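Local coordinates for glyoxylate-induced Protein (Pseudomonas aeruginosa, PDB 1SQ4) that is of unknown function but, as a double beta-barrel cupin, may act as a ureidoglycine aminohydrolase, at residues E85-A90 / R142-K147; A65-Q70 / Y263-R268; N197-G202 / P255-Y260; G221-R226 / Q248-G253. One frame throughout, in Å; residues are numbered along the deposited sequence.

Interaction 1 of 4, residues E85-A90 / R142-K147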
loop_
_atom_site.group_PDB
_atom_site.type_symbol
_atom_site.label_atom_id
_atom_site.label_comp_id
_atom_site.label_asym_id
_atom_site.label_seq_id
_atom_site.Cartn_x
_atom_site.Cartn_y
_atom_site.Cartn_z
ATOM N N GLU A 85 -2.375 -39.990 22.300
ATOM C CA GLU A 85 -1.572 -39.765 21.108
ATOM C C GLU A 85 -1.583 -40.975 20.178
ATOM O O GLU A 85 -1.435 -42.110 20.624
ATOM C CB GLU A 85 -0.129 -39.433 21.500
ATOM C CG GLU A 85 0.734 -39.028 20.324
ATOM C CD GLU A 85 0.225 -37.767 19.661
ATOM O OE1 GLU A 85 0.250 -36.715 20.330
ATOM O OE2 GLU A 85 -0.207 -37.831 18.489
ATOM N N GLN A 86 -1.749 -40.726 18.881
ATOM C CA GLN A 86 -1.776 -41.799 17.886
ATOM C C GLN A 86 -0.489 -41.846 17.086
ATOM O O GLN A 86 -0.172 -42.854 16.448
ATOM C CB GLN A 86 -2.943 -41.597 16.924
ATOM C CG GLN A 86 -4.283 -41.747 17.577
ATOM C CD GLN A 86 -4.397 -43.052 18.316
ATOM O OE1 GLN A 86 -3.736 -43.269 19.340
ATOM N NE2 GLN A 86 -5.230 -43.945 17.798
ATOM N N ASP A 87 0.245 -40.741 17.133
ATOM C CA ASP A 87 1.496 -40.608 16.402
ATOM C C ASP A 87 2.692 -41.008 17.259
ATOM O O ASP A 87 3.021 -40.344 18.241
ATOM C CB ASP A 87 1.651 -39.162 15.924
ATOM C CG ASP A 87 2.717 -39.005 14.859
ATOM O OD1 ASP A 87 3.815 -39.598 15.003
ATOM O OD2 ASP A 87 2.458 -38.270 13.885
ATOM N N PRO A 88 3.370 -42.093 16.874
ATOM C CA PRO A 88 4.537 -42.620 17.576
ATOM C C PRO A 88 5.752 -41.693 17.597
ATOM O O PRO A 88 6.621 -41.836 18.456
ATOM C CB PRO A 88 4.813 -43.918 16.834
ATOM C CG PRO A 88 4.435 -43.562 15.432
ATOM C CD PRO A 88 3.120 -42.855 15.639
ATOM N N ASN A 89 5.824 -40.753 16.658
ATOM C CA ASN A 89 6.957 -39.834 16.614
ATOM C C ASN A 89 6.649 -38.494 17.263
ATOM O O ASN A 89 7.524 -37.638 17.396
ATOM C CB ASN A 89 7.404 -39.591 15.178
ATOM C CG ASN A 89 7.900 -40.837 14.511
ATOM O OD1 ASN A 89 7.192 -41.450 13.709
ATOM N ND2 ASN A 89 9.122 -41.238 14.848
ATOM N N ALA A 90 5.407 -38.313 17.680
ATOM C CA ALA A 90 5.016 -37.065 18.305
ATOM C C ALA A 90 5.510 -36.916 19.744
ATOM O O ALA A 90 5.320 -37.800 20.583
ATOM C CB ALA A 90 3.499 -36.924 18.269
ATOM N N ARG A 142 2.607 -30.102 20.199
ATOM C CA ARG A 142 3.160 -31.286 19.538
ATOM C C ARG A 142 4.198 -31.016 18.466
ATOM O O ARG A 142 4.186 -29.969 17.818
ATOM C CB ARG A 142 2.032 -32.122 18.909
ATOM C CG ARG A 142 1.068 -32.730 19.924
ATOM C CD ARG A 142 -0.207 -33.265 19.288
ATOM N NE ARG A 142 -0.061 -34.548 18.595
ATOM C CZ ARG A 142 0.038 -34.684 17.278
ATOM N NH1 ARG A 142 0.018 -33.610 16.498
ATOM N NH2 ARG A 142 0.126 -35.893 16.740
ATOM N N LYS A 143 5.090 -31.984 18.279
ATOM C CA LYS A 143 6.130 -31.896 17.266
ATOM C C LYS A 143 6.743 -33.255 17.025
ATOM O O LYS A 143 6.864 -34.064 17.939
ATOM C CB LYS A 143 7.251 -30.949 17.691
ATOM C CG LYS A 143 8.457 -30.931 16.741
ATOM C CD LYS A 143 9.637 -30.249 17.418
ATOM C CE LYS A 143 10.862 -30.049 16.516
ATOM N NZ LYS A 143 11.324 -31.249 15.771
ATOM N N HIS A 144 7.130 -33.514 15.789
ATOM C CA HIS A 144 7.768 -34.773 15.509
ATOM C C HIS A 144 9.195 -34.620 16.019
ATOM O O HIS A 144 9.926 -33.699 15.627
ATOM C CB HIS A 144 7.749 -35.064 14.008
ATOM C CG HIS A 144 6.424 -35.547 13.505
ATOM N ND1 HIS A 144 6.059 -35.454 12.176
ATOM C CD2 HIS A 144 5.393 -36.153 14.132
ATOM C CE1 HIS A 144 4.863 -35.983 12.011
ATOM N NE2 HIS A 144 4.431 -36.416 13.181
ATOM N N TYR A 145 9.571 -35.515 16.921
ATOM C CA TYR A 145 10.896 -35.506 17.511
ATOM C C TYR A 145 11.934 -35.911 16.484
ATOM O O TYR A 145 11.696 -36.792 15.665
ATOM C CB TYR A 145 10.939 -36.467 18.704
ATOM C CG TYR A 145 12.303 -36.553 19.353
ATOM C CD1 TYR A 145 13.131 -37.656 19.140
ATOM C CD2 TYR A 145 12.795 -35.502 20.146
ATOM C CE1 TYR A 145 14.406 -37.713 19.691
ATOM C CE2 TYR A 145 14.078 -35.559 20.699
ATOM C CZ TYR A 145 14.872 -36.670 20.458
ATOM O OH TYR A 145 16.143 -36.729 20.950
ATOM N N GLN A 146 13.086 -35.258 16.522
ATOM C CA GLN A 146 14.140 -35.590 15.584
ATOM C C GLN A 146 15.238 -36.375 16.286
ATOM O O GLN A 146 15.959 -35.844 17.134
ATOM C CB GLN A 146 14.714 -34.333 14.956
ATOM C CG GLN A 146 15.761 -34.623 13.911
ATOM C CD GLN A 146 16.120 -33.395 13.111
ATOM O OE1 GLN A 146 17.019 -33.434 12.258
ATOM N NE2 GLN A 146 15.418 -32.286 13.378
ATOM N N LYS A 147 15.334 -37.651 15.930
ATOM C CA LYS A 147 16.317 -38.551 16.503
ATOM C C LYS A 147 17.672 -38.340 15.868
ATOM O O LYS A 147 17.790 -38.228 14.650
ATOM C CB LYS A 147 15.909 -40.008 16.275
ATOM C CG LYS A 147 16.899 -41.027 16.830
ATOM C CD LYS A 147 16.846 -41.052 18.351
ATOM C CE LYS A 147 17.982 -41.877 18.936
ATOM N NZ LYS A 147 19.310 -41.310 18.561
#
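Glu85 OE2 receives two well-formed bonds: Arg142 NH2 reaches it at 2.6 Å on the syn side, and the backbone N of Asp87 takes the anti lone pair. The setting is a cupin barrel, where the loop leading into strand 90-98 folds against the end of strand 136-144, its antiparallel neighbour. The grip of Arg142 on Glu85 is a bidentate, side-on salt bridge, with NE giving the second bond to Glu85 OE1 at 2.8 Å. The two side chains approach from opposite directions, and the carboxylate meets the guanidinium at its edge, the two planes only 25° apart. A bend in the Arg142 chain at chi3 (77°) turns this edge toward the acid. Having one carboxylate oxygen on each nitrogen limits rotation of both groups.

Asp87 links its own turn to the strand. Its OD1 accepts from Asn89 N, an Asx turn within the type I turn Asp87-Ala90, while OD2 accepts a hydrogen bond from His144 NE2 at 2.8 Å. The donor stands above the carboxylate plane, 41° out of it, although OD2 lies close to the plane of the imidazole. His144 ND1 is held as well, by the backbone O of Thr273 of a neighbouring subunit, so both ring nitrogens are engaged and the ring's rotation is probably fixed.

Main-chain pairing completes the junction: Ala90 and His144 form a non-hydrogen-bonded antiparallel pair, and just beyond it Tyr145 N donates to Asn89 O over 3.0 Å in a nearly straight bond.

Interaction 2 of 4, residues A65-Q70 / Y263-R268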
loop_
_atom_site.group_PDB
_atom_site.type_symbol
_atom_site.label_atom_id
_atom_site.label_comp_id
_atom_site.label_asym_id
_atom_site.label_seq_id
_atom_site.Cartn_x
_atom_site.Cartn_y
_atom_site.Cartn_z
ATOM N N ALA A 65 5.394 -23.539 8.387
ATOM C CA ALA A 65 4.660 -23.428 9.638
ATOM C C ALA A 65 3.896 -24.708 9.954
ATOM O O ALA A 65 2.733 -24.668 10.356
ATOM C CB ALA A 65 3.699 -22.259 9.570
ATOM N N GLU A 66 4.555 -25.844 9.768
ATOM C CA GLU A 66 3.931 -27.119 10.056
ATOM C C GLU A 66 4.811 -27.896 11.008
ATOM O O GLU A 66 4.678 -29.100 11.139
ATOM C CB GLU A 66 3.745 -27.910 8.774
ATOM C CG GLU A 66 3.075 -27.142 7.662
ATOM C CD GLU A 66 2.961 -27.977 6.410
ATOM O OE1 GLU A 66 2.205 -28.978 6.437
ATOM O OE2 GLU A 66 3.640 -27.645 5.409
ATOM N N THR A 67 5.721 -27.207 11.679
ATOM C CA THR A 67 6.607 -27.888 12.611
ATOM C C THR A 67 5.890 -28.189 13.916
ATOM O O THR A 67 5.974 -29.294 14.445
ATOM C CB THR A 67 7.848 -27.053 12.940
ATOM O OG1 THR A 67 8.605 -26.834 11.748
ATOM C CG2 THR A 67 8.704 -27.770 13.958
ATOM N N PHE A 68 5.181 -27.200 14.438
ATOM C CA PHE A 68 4.484 -27.374 15.699
ATOM C C PHE A 68 2.979 -27.385 15.540
ATOM O O PHE A 68 2.429 -26.942 14.531
ATOM C CB PHE A 68 4.865 -26.252 16.675
ATOM C CG PHE A 68 6.257 -26.361 17.229
ATOM C CD1 PHE A 68 6.587 -27.368 18.134
ATOM C CD2 PHE A 68 7.228 -25.434 16.882
ATOM C CE1 PHE A 68 7.872 -27.448 18.691
ATOM C CE2 PHE A 68 8.510 -25.504 17.430
ATOM C CZ PHE A 68 8.834 -26.516 18.340
ATOM N N SER A 69 2.324 -27.913 16.560
ATOM C CA SER A 69 0.882 -27.964 16.608
ATOM C C SER A 69 0.561 -27.652 18.071
ATOM O O SER A 69 1.209 -28.157 18.990
ATOM C CB SER A 69 0.380 -29.349 16.192
ATOM O OG SER A 69 -0.097 -30.102 17.289
ATOM N N GLN A 70 -0.410 -26.777 18.284
ATOM C CA GLN A 70 -0.792 -26.395 19.629
ATOM C C GLN A 70 -2.298 -26.519 19.782
ATOM O O GLN A 70 -3.052 -26.120 18.895
ATOM C CB GLN A 70 -0.347 -24.956 19.888
ATOM C CG GLN A 70 -0.860 -24.351 21.171
ATOM C CD GLN A 70 -0.438 -22.895 21.337
ATOM O OE1 GLN A 70 -0.092 -22.216 20.360
ATOM N NE2 GLN A 70 -0.479 -22.405 22.573
ATOM N N TYR A 263 7.282 -21.543 22.320
ATOM C CA TYR A 263 7.803 -22.830 21.869
ATOM C C TYR A 263 8.594 -22.663 20.584
ATOM O O TYR A 263 8.191 -21.916 19.696
ATOM C CB TYR A 263 6.665 -23.846 21.679
ATOM C CG TYR A 263 5.479 -23.384 20.851
ATOM C CD1 TYR A 263 5.429 -23.598 19.476
ATOM C CD2 TYR A 263 4.381 -22.780 21.459
ATOM C CE1 TYR A 263 4.302 -23.227 18.727
ATOM C CE2 TYR A 263 3.253 -22.403 20.727
ATOM C CZ TYR A 263 3.215 -22.629 19.365
ATOM O OH TYR A 263 2.083 -22.267 18.655
ATOM N N LYS A 264 9.729 -23.356 20.511
ATOM C CA LYS A 264 10.630 -23.321 19.354
ATOM C C LYS A 264 11.422 -24.624 19.250
ATOM O O LYS A 264 11.568 -25.353 20.233
ATOM C CB LYS A 264 11.619 -22.161 19.490
ATOM C CG LYS A 264 12.218 -22.077 20.888
ATOM C CD LYS A 264 13.349 -21.083 20.999
ATOM C CE LYS A 264 13.869 -21.078 22.420
ATOM N NZ LYS A 264 15.126 -20.298 22.548
ATOM N N ASP A 265 11.933 -24.896 18.051
ATOM C CA ASP A 265 12.727 -26.090 17.786
ATOM C C ASP A 265 14.197 -25.680 17.782
ATOM O O ASP A 265 14.554 -24.649 17.212
ATOM C CB ASP A 265 12.334 -26.715 16.443
ATOM C CG ASP A 265 12.400 -25.731 15.290
ATOM O OD1 ASP A 265 11.618 -24.751 15.283
ATOM O OD2 ASP A 265 13.237 -25.936 14.378
ATOM N N VAL A 266 15.040 -26.497 18.416
ATOM C CA VAL A 266 16.461 -26.199 18.542
ATOM C C VAL A 266 17.384 -27.414 18.605
ATOM O O VAL A 266 16.947 -28.555 18.508
ATOM C CB VAL A 266 16.707 -25.386 19.817
ATOM C CG1 VAL A 266 16.068 -24.005 19.696
ATOM C CG2 VAL A 266 16.122 -26.132 21.008
ATOM N N ASN A 267 18.673 -27.138 18.782
ATOM C CA ASN A 267 19.710 -28.159 18.890
ATOM C C ASN A 267 19.732 -29.165 17.763
ATOM O O ASN A 267 20.100 -30.321 17.965
ATOM C CB ASN A 267 19.585 -28.897 20.215
ATOM C CG ASN A 267 19.567 -27.966 21.385
ATOM O OD1 ASN A 267 20.080 -26.861 21.311
ATOM N ND2 ASN A 267 18.975 -28.405 22.480
ATOM N N ARG A 268 19.344 -28.739 16.569
ATOM C CA ARG A 268 19.353 -29.656 15.439
ATOM C C ARG A 268 19.757 -28.935 14.154
ATOM O O ARG A 268 19.762 -27.710 14.109
ATOM C CB ARG A 268 17.973 -30.285 15.301
ATOM C CG ARG A 268 18.021 -31.750 14.954
ATOM C CD ARG A 268 17.677 -32.683 16.141
ATOM N NE ARG A 268 18.447 -32.408 17.343
ATOM C CZ ARG A 268 18.359 -33.102 18.476
ATOM N NH1 ARG A 268 19.103 -32.750 19.517
ATOM N NH2 ARG A 268 17.548 -34.146 18.577
#
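Phe68 and Tyr263 form the aromatic part of this contact, a T-shaped pair in which the edge of Tyr263 is turned to the face of Phe68, with centroids 5.2 Å apart and planes at 73°. Tyr263 CD1 sits over the Phe68 face toward its rim, 3.7 Å from Phe68 CD2, and the methyl of Thr67 lies on the opposite face. The two side chains run past each other in opposite directions, which lets the outer rim of Phe68 reach the main chain beyond Tyr263: Phe68 CZ touches Lys264 C, and Asp265 N lies at the ring edge.

The polar part is one hydrogen bond, from Tyr263 OH to Gln70 OE1, at 2.8 Å. Gln70 is extended beyond CG (chi2 -177°) and crosses the tyrosine at about a right angle, its amide nearly perpendicular to the ring; the hydroxyl stands above the carbonyl plane. The other end of that amide, NE2, donates to His139 ND1. Asp265 adds apolar contact through CB, near Phe68 CZ, while its carboxylate forms a salt bridge with Arg271.

The contact joins the larger sheet of the first cupin half, through strand 69-76, to that of the second, through strand 258-265, where residues 67-70 and 263-265 run roughly antiparallel and face each other without pairing. Ile141 and Lys143 of strand 136-144, Met191 and Val193 of strand 191-198 and Phe239 of strand 239-244 pack around the aromatic pair.

Interaction 3 of 4, residues N197-G202 / P255-Y260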
loop_
_atom_site.group_PDB
_atom_site.type_symbol
_atom_site.label_atom_id
_atom_site.label_comp_id
_atom_site.label_asym_id
_atom_site.label_seq_id
_atom_site.Cartn_x
_atom_site.Cartn_y
_atom_site.Cartn_z
ATOM N N ASN A 197 9.062 -13.812 30.806
ATOM C CA ASN A 197 8.495 -12.911 31.793
ATOM C C ASN A 197 8.975 -11.472 31.662
ATOM O O ASN A 197 10.181 -11.204 31.675
ATOM C CB ASN A 197 8.840 -13.389 33.192
ATOM C CG ASN A 197 8.745 -14.871 33.334
ATOM O OD1 ASN A 197 7.697 -15.467 33.092
ATOM N ND2 ASN A 197 9.845 -15.488 33.727
ATOM N N PHE A 198 8.017 -10.555 31.556
ATOM C CA PHE A 198 8.300 -9.129 31.452
ATOM C C PHE A 198 7.696 -8.384 32.640
ATOM O O PHE A 198 6.479 -8.405 32.851
ATOM C CB PHE A 198 7.710 -8.530 30.172
ATOM C CG PHE A 198 8.441 -8.908 28.919
ATOM C CD1 PHE A 198 8.090 -10.050 28.206
ATOM C CD2 PHE A 198 9.474 -8.114 28.443
ATOM C CE1 PHE A 198 8.754 -10.391 27.027
ATOM C CE2 PHE A 198 10.148 -8.441 27.267
ATOM C CZ PHE A 198 9.787 -9.583 26.560
ATOM N N GLU A 199 8.552 -7.728 33.414
ATOM C CA GLU A 199 8.108 -6.942 34.556
ATOM C C GLU A 199 7.503 -5.663 33.996
ATOM O O GLU A 199 7.840 -5.247 32.891
ATOM C CB GLU A 199 9.290 -6.599 35.461
ATOM C CG GLU A 199 9.739 -7.738 36.340
ATOM C CD GLU A 199 8.698 -8.091 37.387
ATOM O OE1 GLU A 199 8.403 -7.229 38.243
ATOM O OE2 GLU A 199 8.172 -9.224 37.353
ATOM N N PRO A 200 6.610 -5.015 34.757
ATOM C CA PRO A 200 5.962 -3.775 34.317
ATOM C C PRO A 200 6.953 -2.639 34.116
ATOM O O PRO A 200 6.567 -1.483 33.958
ATOM C CB PRO A 200 4.970 -3.492 35.440
ATOM C CG PRO A 200 5.662 -4.050 36.638
ATOM C CD PRO A 200 6.200 -5.361 36.130
ATOM N N GLY A 201 8.235 -2.989 34.106
ATOM C CA GLY A 201 9.281 -2.000 33.944
ATOM C C GLY A 201 9.183 -1.114 32.718
ATOM O O GLY A 201 8.140 -0.520 32.430
ATOM N N GLY A 202 10.293 -1.036 31.991
ATOM C CA GLY A 202 10.349 -0.199 30.811
ATOM C C GLY A 202 10.297 -0.914 29.475
ATOM O O GLY A 202 9.606 -1.925 29.302
ATOM N N PRO A 255 0.018 -2.795 34.814
ATOM C CA PRO A 255 0.250 -2.745 36.257
ATOM C C PRO A 255 0.850 -4.048 36.791
ATOM O O PRO A 255 1.668 -4.033 37.711
ATOM C CB PRO A 255 -1.138 -2.449 36.822
ATOM C CG PRO A 255 -2.039 -3.134 35.848
ATOM C CD PRO A 255 -1.421 -2.794 34.508
ATOM N N GLY A 256 0.460 -5.173 36.196
ATOM C CA GLY A 256 0.969 -6.464 36.641
ATOM C C GLY A 256 2.093 -7.049 35.800
ATOM O O GLY A 256 2.783 -6.334 35.067
ATOM N N ARG A 257 2.298 -8.356 35.907
ATOM C CA ARG A 257 3.350 -8.998 35.134
ATOM C C ARG A 257 2.807 -9.380 33.756
ATOM O O ARG A 257 1.638 -9.722 33.622
ATOM C CB ARG A 257 3.873 -10.232 35.880
ATOM C CG ARG A 257 5.274 -10.642 35.460
ATOM C CD ARG A 257 5.977 -11.504 36.505
ATOM N NE ARG A 257 5.210 -12.705 36.806
ATOM C CZ ARG A 257 5.736 -13.914 36.989
ATOM N NH1 ARG A 257 7.047 -14.102 36.904
ATOM N NH2 ARG A 257 4.938 -14.942 37.240
ATOM N N PHE A 258 3.650 -9.295 32.732
ATOM C CA PHE A 258 3.244 -9.638 31.366
ATOM C C PHE A 258 4.069 -10.834 30.938
ATOM O O PHE A 258 5.292 -10.751 30.905
ATOM C CB PHE A 258 3.526 -8.474 30.413
ATOM C CG PHE A 258 3.369 -8.832 28.965
ATOM C CD1 PHE A 258 2.119 -9.153 28.445
ATOM C CD2 PHE A 258 4.472 -8.858 28.118
ATOM C CE1 PHE A 258 1.970 -9.498 27.099
ATOM C CE2 PHE A 258 4.332 -9.202 26.771
ATOM C CZ PHE A 258 3.075 -9.521 26.261
ATOM N N ARG A 259 3.429 -11.942 30.599
ATOM C CA ARG A 259 4.225 -13.097 30.224
ATOM C C ARG A 259 3.568 -14.019 29.214
ATOM O O ARG A 259 2.349 -14.089 29.125
ATOM C CB ARG A 259 4.642 -13.865 31.494
ATOM C CG ARG A 259 3.519 -14.166 32.496
ATOM C CD ARG A 259 4.043 -14.441 33.921
ATOM N NE ARG A 259 5.054 -15.498 33.983
ATOM C CZ ARG A 259 4.896 -16.657 34.614
ATOM N NH1 ARG A 259 3.763 -16.922 35.246
ATOM N NH2 ARG A 259 5.868 -17.558 34.609
ATOM N N TYR A 260 4.376 -14.712 28.423
ATOM C CA TYR A 260 3.803 -15.596 27.444
ATOM C C TYR A 260 4.537 -16.886 27.264
ATOM O O TYR A 260 5.748 -16.965 27.438
ATOM C CB TYR A 260 3.678 -14.900 26.096
ATOM C CG TYR A 260 4.947 -14.261 25.591
ATOM C CD1 TYR A 260 5.079 -12.868 25.561
ATOM C CD2 TYR A 260 5.998 -15.034 25.085
ATOM C CE1 TYR A 260 6.215 -12.263 25.039
ATOM C CE2 TYR A 260 7.142 -14.431 24.555
ATOM C CZ TYR A 260 7.238 -13.049 24.535
ATOM O OH TYR A 260 8.341 -12.432 23.993
#
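In Asn197 and Arg259 the first torsions bring amide and guanidinium together: Asn197 CG lies beside its backbone N (chi1 -41°), Arg259 CG between its N and carbonyl carbon. The two chains then run side by side, and a bend at chi3 brings the edge of the guanidinium to Asn197 OD1. Both NE, at 2.8 Å, and NH2, at 3.2 Å, donate to that one oxygen from the same face of the amide.

The backbones form an antiparallel pairing inside a cupin sheet, strand 191-198 against strand 258-265. Phe198 and Phe258 are a hydrogen-bonded pair of it, with Phe198 N to Phe258 O at 2.8 Å and Phe258 N to Phe198 O at 3.0 Å. On the face of these two phenylalanines the Phe198 ring touches both Phe258, CD1 to CD2 at 3.8 Å, and Tyr260, CE1 to CE1 at 3.7 Å. The three rings make an aromatic cluster, the Phe198 plane inclined obliquely to those of Phe258 and Tyr260, by 43° and 40°, and Trp176 stacks on Phe198.

The sheet thus has two chemically distinct faces here: an aromatic one, and a polar one where Asn197 and Glu161, the latter by a salt bridge to NH2, together probably hold the Arg259 charge in place.

Interaction 4 of 4, residues G221-R226 / Q248-G253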
loop_
_atom_site.group_PDB
_atom_site.type_symbol
_atom_site.label_atom_id
_atom_site.label_comp_id
_atom_site.label_asym_id
_atom_site.label_seq_id
_atom_site.Cartn_x
_atom_site.Cartn_y
_atom_site.Cartn_z
ATOM N N GLY A 221 -1.273 -10.675 31.404
ATOM C CA GLY A 221 -0.882 -9.305 31.165
ATOM C C GLY A 221 -1.272 -8.720 29.830
ATOM O O GLY A 221 -1.990 -9.314 29.027
ATOM N N LYS A 222 -0.782 -7.513 29.609
ATOM C CA LYS A 222 -1.036 -6.776 28.393
ATOM C C LYS A 222 0.240 -6.005 28.102
ATOM O O LYS A 222 1.054 -5.767 28.999
ATOM C CB LYS A 222 -2.216 -5.809 28.588
ATOM C CG LYS A 222 -3.519 -6.484 29.021
ATOM C CD LYS A 222 -4.798 -5.774 28.516
ATOM C CE LYS A 222 -5.051 -4.404 29.157
ATOM N NZ LYS A 222 -4.084 -3.345 28.715
ATOM N N ALA A 223 0.431 -5.623 26.848
ATOM C CA ALA A 223 1.615 -4.862 26.484
ATOM C C ALA A 223 1.532 -4.403 25.042
ATOM O O ALA A 223 0.657 -4.825 24.290
ATOM C CB ALA A 223 2.861 -5.704 26.700
ATOM N N VAL A 224 2.425 -3.500 24.675
ATOM C CA VAL A 224 2.484 -3.012 23.313
ATOM C C VAL A 224 3.720 -3.700 22.771
ATOM O O VAL A 224 4.844 -3.375 23.154
ATOM C CB VAL A 224 2.666 -1.481 23.255
ATOM C CG1 VAL A 224 2.704 -1.008 21.800
ATOM C CG2 VAL A 224 1.523 -0.806 23.988
ATOM N N TYR A 225 3.502 -4.681 21.905
ATOM C CA TYR A 225 4.593 -5.453 21.333
ATOM C C TYR A 225 4.862 -4.943 19.943
ATOM O O TYR A 225 3.951 -4.558 19.215
ATOM C CB TYR A 225 4.202 -6.926 21.254
ATOM C CG TYR A 225 5.341 -7.911 21.377
ATOM C CD1 TYR A 225 5.860 -8.243 22.626
ATOM C CD2 TYR A 225 5.856 -8.562 20.253
ATOM C CE1 TYR A 225 6.854 -9.203 22.758
ATOM C CE2 TYR A 225 6.857 -9.525 20.375
ATOM C CZ TYR A 225 7.345 -9.839 21.633
ATOM O OH TYR A 225 8.315 -10.796 21.773
ATOM N N ARG A 226 6.126 -4.957 19.572
ATOM C CA ARG A 226 6.529 -4.499 18.261
ATOM C C ARG A 226 6.919 -5.704 17.405
ATOM O O ARG A 226 7.909 -6.371 17.688
ATOM C CB ARG A 226 7.712 -3.550 18.432
ATOM C CG ARG A 226 8.373 -3.087 17.156
ATOM C CD ARG A 226 7.493 -2.117 16.426
ATOM N NE ARG A 226 8.191 -1.445 15.333
ATOM C CZ ARG A 226 9.150 -0.536 15.489
ATOM N NH1 ARG A 226 9.540 -0.180 16.705
ATOM N NH2 ARG A 226 9.706 0.029 14.422
ATOM N N GLN A 248 11.596 -8.112 17.178
ATOM C CA GLN A 248 10.693 -8.168 18.323
ATOM C C GLN A 248 11.077 -7.184 19.409
ATOM O O GLN A 248 12.158 -7.275 19.994
ATOM C CB GLN A 248 10.699 -9.564 18.927
ATOM C CG GLN A 248 10.518 -10.691 17.938
ATOM C CD GLN A 248 10.461 -12.025 18.637
ATOM O OE1 GLN A 248 9.615 -12.229 19.500
ATOM N NE2 GLN A 248 11.356 -12.938 18.281
ATOM N N ALA A 249 10.185 -6.249 19.693
ATOM C CA ALA A 249 10.423 -5.256 20.735
ATOM C C ALA A 249 9.209 -5.282 21.628
ATOM O O ALA A 249 8.083 -5.479 21.166
ATOM C CB ALA A 249 10.586 -3.888 20.124
ATOM N N CYS A 250 9.425 -5.072 22.909
ATOM C CA CYS A 250 8.308 -5.117 23.814
ATOM C C CYS A 250 8.184 -3.875 24.669
ATOM O O CYS A 250 9.179 -3.262 25.034
ATOM C CB CYS A 250 8.414 -6.353 24.702
ATOM S SG CYS A 250 7.006 -6.523 25.796
ATOM N N TYR A 251 6.950 -3.511 24.985
ATOM C CA TYR A 251 6.704 -2.337 25.802
ATOM C C TYR A 251 5.670 -2.730 26.846
ATOM O O TYR A 251 4.509 -2.356 26.745
ATOM C CB TYR A 251 6.161 -1.200 24.930
ATOM C CG TYR A 251 6.577 0.193 25.356
ATOM C CD1 TYR A 251 7.676 0.831 24.765
ATOM C CD2 TYR A 251 5.871 0.874 26.346
ATOM C CE1 TYR A 251 8.061 2.123 25.154
ATOM C CE2 TYR A 251 6.241 2.159 26.750
ATOM C CZ TYR A 251 7.336 2.783 26.156
ATOM O OH TYR A 251 7.710 4.046 26.594
ATOM N N SER A 252 6.089 -3.500 27.842
ATOM C CA SER A 252 5.172 -3.934 28.884
ATOM C C SER A 252 5.045 -2.860 29.949
ATOM O O SER A 252 5.942 -2.683 30.783
ATOM C CB SER A 252 5.675 -5.213 29.531
ATOM O OG SER A 252 6.899 -4.973 30.189
ATOM N N GLY A 253 3.924 -2.148 29.921
ATOM C CA GLY A 253 3.688 -1.098 30.894
ATOM C C GLY A 253 2.547 -1.417 31.847
ATOM O O GLY A 253 2.287 -0.650 32.773
#
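Tyr225, on strand 222-227, leans over the neighbouring strand 248-251, and its atoms meet three consecutive residues there. CB lies beside the carbonyl of Ala249, and CG comes to 3.7 Å from Ala249 O, which sits over one face of the ring toward its rim and is also near CD2. Farther out, CD1 approaches Cys250 SG at 3.8 Å, an oblique sulfur-aromatic contact, and CE1 rests against Cys250 CB. CE2, on the other flank, faces the Gln248 side chain, and CZ lies near Gln248 OE1. At the tip, OH donates to that oxygen over 3.0 Å, at the ring edge. With chi2 near 180° the Gln248 chain reaches straight out to the phenol; Tyr225 OH is also hydrogen-bonded to Tyr260 OH.

Beneath these side chains runs an antiparallel ladder of the small four-stranded sheet in a cupin barrel. Tyr225 and Cys250 are its non-hydrogen-bonded pair, set between two hydrogen-bonded ones. In one, Arg226 N reaches Ala249 O at 2.6 Å and Ala249 N returns to Arg226 O at 3.0 Å. In the other, Val224 N donates to Tyr251 O at 3.2 Å, and the return bond from Tyr251 N to Val224 O is weak. Val224 packs against Tyr251 of a neighbouring subunit, and Tyr251 against Val224 of that subunit.

Interaction 2 spans the longest sequence separation of the four, and the other three lie within it: interaction 1 closes first, then interaction 3 opens and encloses interaction 4. Interactions 1 and 2 adjoin, centres 11 Å apart, through paired strands 69-76 and 136-144; Arg142 N probably bonds to Ser69 O. Interactions 3 and 4, 8 Å apart between centres, lie in the larger and the smaller sheet of the second cupin half and touch each other, with Tyr260 OH beside Tyr225 OH and Ser252 OG probably bonded to Glu199 O. Strand 258-265 of the second barrel carries one side of interaction 3 and, farther on, faces the first barrel in interaction 2, about 25 Å away between centres.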